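Local coordinates for N-acetylmuramoyl-L-alanine amidase AmiD (Escherichia coli, PDB 3D2Y), which hydrolyses, as a zinc-dependent lipoprotein of the outer membrane, the amide link between N-acetylmuramoyl residues and L-amino acids in cell-wall glycopeptides, at residues A[183-188]-A[247-252]. Residues are numbered along the deposited sequence; the frame is centred on the assembly and turned at random.
Sequences QRVNFY and TQAIAE
A249 meets the helix of 183-188 with its methyl group, which rests between V185 and Y188, residues three apart and so nearly one turn apart. Its CB lies 3.4 Å from the carbonyl oxygen V185 O and 3.7 Å from Y188 CB; with only a methyl here, the backbones approach to 4.8 Å between the CA atoms of Y188 and A249. The two helix axes come within 8.0 Å at an angle of 125°. I250, whose CB points away from the partner helix, still reaches back with CG1, which touches both branches of V185, with V185 CG1 4.0 Å away. V185 can offer both methyls because CG1 stands anti to its backbone N while CG2 lies beside that N. Beyond V185, I250 also packs on F230 and F234 of helix 220-234. One turn past A249, E252 lays its CB over one face of the Y188 ring, a CH-pi contact 3.7 Å from CB to the ring centroid and 15° off the normal. The glutamate chain then runs extended past CG, bringing OE1 to 3.6 Å from Y188 CB, with the carboxylate turned 42° from the ring plane. F187 CD2 sits over the opposite ring face, while the hydroxyl of Y188 is hydrogen-bonded to the carboxylate of E256, the acid that also forms a salt bridge with R184. A leucine at Y188 would probably forfeit the flat face under E252 CB and leave E256 without its hydroxyl partner. No hydrogen bond joins the two segments themselves: away from the zinc site, helices 182-189 and 245-258 meet here through aliphatic carbons and one aromatic face, so close packing holds this interface, and directional polar bonds come from beyond it, among them those of E256 and of R192, which binds Q248 OE1.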
ATOM      1  N   GLN A 183      -7.349   9.801  19.763  1.00 14.21           N
ATOM      2  CA  GLN A 183      -7.436   9.655  21.225  1.00 17.95           C
ATOM      3  C   GLN A 183      -6.667   8.416  21.713  1.00 16.63           C
ATOM      4  O   GLN A 183      -6.072   8.428  22.793  1.00 16.71           O
ATOM      5  CB  GLN A 183      -8.899   9.599  21.699  1.00 20.68           C
ATOM      6  CG  GLN A 183      -9.720  10.833  21.352  1.00 25.91           C
ATOM      7  CD  GLN A 183      -9.463  12.005  22.290  1.00 28.85           C
ATOM      8  OE1 GLN A 183      -9.897  11.997  23.447  1.00 31.70           O
ATOM      9  NE2 GLN A 183      -8.773  13.029  21.790  1.00 28.61           N
ATOM     10  N   ARG A 184      -6.660   7.355  20.909  1.00 15.07           N
ATOM     11  CA  ARG A 184      -5.896   6.168  21.275  1.00 11.29           C
ATOM     12  C   ARG A 184      -4.367   6.358  21.096  1.00 13.41           C
ATOM     13  O   ARG A 184      -3.587   5.812  21.871  1.00 15.52           O
ATOM     14  CB  ARG A 184      -6.425   4.931  20.547  1.00 10.58           C
ATOM     15  CG  ARG A 184      -7.914   4.695  20.740  1.00 12.04           C
ATOM     16  CD  ARG A 184      -8.292   4.502  22.213  1.00  9.69           C
ATOM     17  NE  ARG A 184      -7.710   3.306  22.818  1.00 13.70           N
ATOM     18  CZ  ARG A 184      -7.561   3.127  24.131  1.00 11.25           C
ATOM     19  NH1 ARG A 184      -7.916   4.078  24.981  1.00 10.33           N
ATOM     20  NH2 ARG A 184      -7.033   2.007  24.600  1.00 11.56           N
ATOM     21  N   VAL A 185      -3.945   7.144  20.105  1.00 13.88           N
ATOM     22  CA  VAL A 185      -2.519   7.458  19.928  1.00 14.92           C
ATOM     23  C   VAL A 185      -2.051   8.222  21.142  1.00 13.31           C
ATOM     24  O   VAL A 185      -1.013   7.896  21.719  1.00 10.93           O
ATOM     25  CB  VAL A 185      -2.221   8.285  18.652  1.00 12.60           C
ATOM     26  CG1 VAL A 185      -0.776   8.832  18.667  1.00 12.65           C
ATOM     27  CG2 VAL A 185      -2.444   7.444  17.407  1.00 14.03           C
ATOM     28  N   ASN A 186      -2.845   9.214  21.543  1.00 18.36           N
ATOM     29  CA  ASN A 186      -2.620   9.944  22.804  1.00 16.56           C
ATOM     30  C   ASN A 186      -2.629   9.046  24.055  1.00 17.33           C
ATOM     31  O   ASN A 186      -1.829   9.236  24.971  1.00 17.44           O
ATOM     32  CB  ASN A 186      -3.616  11.095  22.934  1.00 23.86           C
ATOM     33  CG  ASN A 186      -3.168  12.343  22.175  1.00 27.55           C
ATOM     34  OD1 ASN A 186      -3.941  12.938  21.411  1.00 29.18           O
ATOM     35  ND2 ASN A 186      -1.913  12.744  22.381  1.00 28.75           N
ATOM     36  N   PHE A 187      -3.500   8.034  24.066  1.00 14.05           N
ATOM     37  CA  PHE A 187      -3.550   7.112  25.185  1.00 12.40           C
ATOM     38  C   PHE A 187      -2.244   6.338  25.310  1.00 13.38           C
ATOM     39  O   PHE A 187      -1.690   6.230  26.404  1.00 11.67           O
ATOM     40  CB  PHE A 187      -4.769   6.182  25.113  1.00  9.74           C
ATOM     41  CG  PHE A 187      -4.698   5.014  26.065  1.00 12.74           C
ATOM     42  CD1 PHE A 187      -4.939   5.186  27.431  1.00 12.40           C
ATOM     43  CD2 PHE A 187      -4.379   3.741  25.600  1.00 14.34           C
ATOM     44  CE1 PHE A 187      -4.877   4.096  28.310  1.00 11.18           C
ATOM     45  CE2 PHE A 187      -4.302   2.667  26.469  1.00 12.18           C
ATOM     46  CZ  PHE A 187      -4.551   2.840  27.816  1.00 11.87           C
ATOM     47  N   TYR A 188      -1.756   5.821  24.183  1.00 12.51           N
ATOM     48  CA  TYR A 188      -0.515   5.052  24.124  1.00  8.57           C
ATOM     49  C   TYR A 188       0.750   5.900  24.256  1.00 12.85           C
ATOM     50  O   TYR A 188       1.797   5.385  24.644  1.00 17.58           O
ATOM     51  CB  TYR A 188      -0.468   4.245  22.824  1.00  6.79           C
ATOM     52  CG  TYR A 188      -1.344   3.028  22.911  1.00  5.79           C
ATOM     53  CD1 TYR A 188      -1.040   2.004  23.808  1.00  8.36           C
ATOM     54  CD2 TYR A 188      -2.499   2.908  22.131  1.00  6.61           C
ATOM     55  CE1 TYR A 188      -1.823   0.887  23.913  1.00  9.02           C
ATOM     56  CE2 TYR A 188      -3.296   1.782  22.232  1.00 10.20           C
ATOM     57  CZ  TYR A 188      -2.952   0.782  23.139  1.00  7.30           C
ATOM     58  OH  TYR A 188      -3.717  -0.349  23.290  1.00  5.10           O
ATOM     59  N   THR A 247       5.823   7.324  17.215  1.00 10.57           N
ATOM     60  CA  THR A 247       5.869   6.189  16.302  1.00  6.69           C
ATOM     61  C   THR A 247       5.332   4.884  16.952  1.00  9.35           C
ATOM     62  O   THR A 247       4.469   4.202  16.369  1.00 11.46           O
ATOM     63  CB  THR A 247       7.297   5.945  15.728  1.00  8.64           C
ATOM     64  OG1 THR A 247       7.764   7.132  15.094  1.00  8.23           O
ATOM     65  CG2 THR A 247       7.274   4.874  14.684  1.00  4.96           C
ATOM     66  N   GLN A 248       5.840   4.558  18.142  1.00 12.17           N
ATOM     67  CA  GLN A 248       5.358   3.439  18.905  1.00  9.84           C
ATOM     68  C   GLN A 248       3.845   3.529  19.203  1.00 11.14           C
ATOM     69  O   GLN A 248       3.130   2.540  19.046  1.00 13.28           O
ATOM     70  CB  GLN A 248       6.141   3.308  20.217  1.00 13.30           C
ATOM     71  CG  GLN A 248       5.630   2.186  21.084  1.00 13.23           C
ATOM     72  CD  GLN A 248       6.313   2.071  22.433  1.00 19.06           C
ATOM     73  OE1 GLN A 248       6.534   3.064  23.131  1.00 18.65           O
ATOM     74  NE2 GLN A 248       6.620   0.830  22.821  1.00 22.61           N
ATOM     75  N   ALA A 249       3.363   4.693  19.646  1.00  8.11           N
ATOM     76  CA  ALA A 249       1.945   4.871  20.006  1.00 11.89           C
ATOM     77  C   ALA A 249       1.026   4.658  18.806  1.00 11.08           C
ATOM     78  O   ALA A 249      -0.058   4.075  18.928  1.00  9.66           O
ATOM     79  CB  ALA A 249       1.704   6.237  20.604  1.00 10.51           C
ATOM     80  N   ILE A 250       1.484   5.106  17.645  1.00 11.09           N
ATOM     81  CA  ILE A 250       0.744   4.932  16.391  1.00  9.35           C
ATOM     82  C   ILE A 250       0.624   3.456  16.053  1.00 11.56           C
ATOM     83  O   ILE A 250      -0.489   2.967  15.756  1.00  9.69           O
ATOM     84  CB  ILE A 250       1.401   5.767  15.266  1.00  9.48           C
ATOM     85  CG1 ILE A 250       1.126   7.274  15.536  1.00 12.80           C
ATOM     86  CG2 ILE A 250       0.895   5.340  13.872  1.00 10.10           C
ATOM     87  CD1 ILE A 250       1.950   8.219  14.636  1.00  9.52           C
ATOM     88  N   ALA A 251       1.758   2.746  16.142  1.00  8.66           N
ATOM     89  CA  ALA A 251       1.826   1.307  15.910  1.00  6.93           C
ATOM     90  C   ALA A 251       0.895   0.585  16.874  1.00  9.05           C
ATOM     91  O   ALA A 251       0.161  -0.307  16.456  1.00  6.52           O
ATOM     92  CB  ALA A 251       3.267   0.800  16.089  1.00 10.26           C
ATOM     93  N   GLU A 252       0.932   0.975  18.154  1.00  9.92           N
ATOM     94  CA  GLU A 252       0.077   0.395  19.191  1.00  9.24           C
ATOM     95  C   GLU A 252      -1.402   0.612  18.934  1.00  7.90           C
ATOM     96  O   GLU A 252      -2.212  -0.323  19.126  1.00  8.64           O
ATOM     97  CB  GLU A 252       0.476   0.899  20.587  1.00  8.83           C
ATOM     98  CG  GLU A 252       1.808   0.292  21.090  1.00  5.56           C
ATOM     99  CD  GLU A 252       2.274   0.837  22.448  1.00 11.02           C
ATOM    100  OE1 GLU A 252       2.351   2.077  22.616  1.00  4.90           O
ATOM    101  OE2 GLU A 252       2.545   0.008  23.358  1.00 11.72           O
TER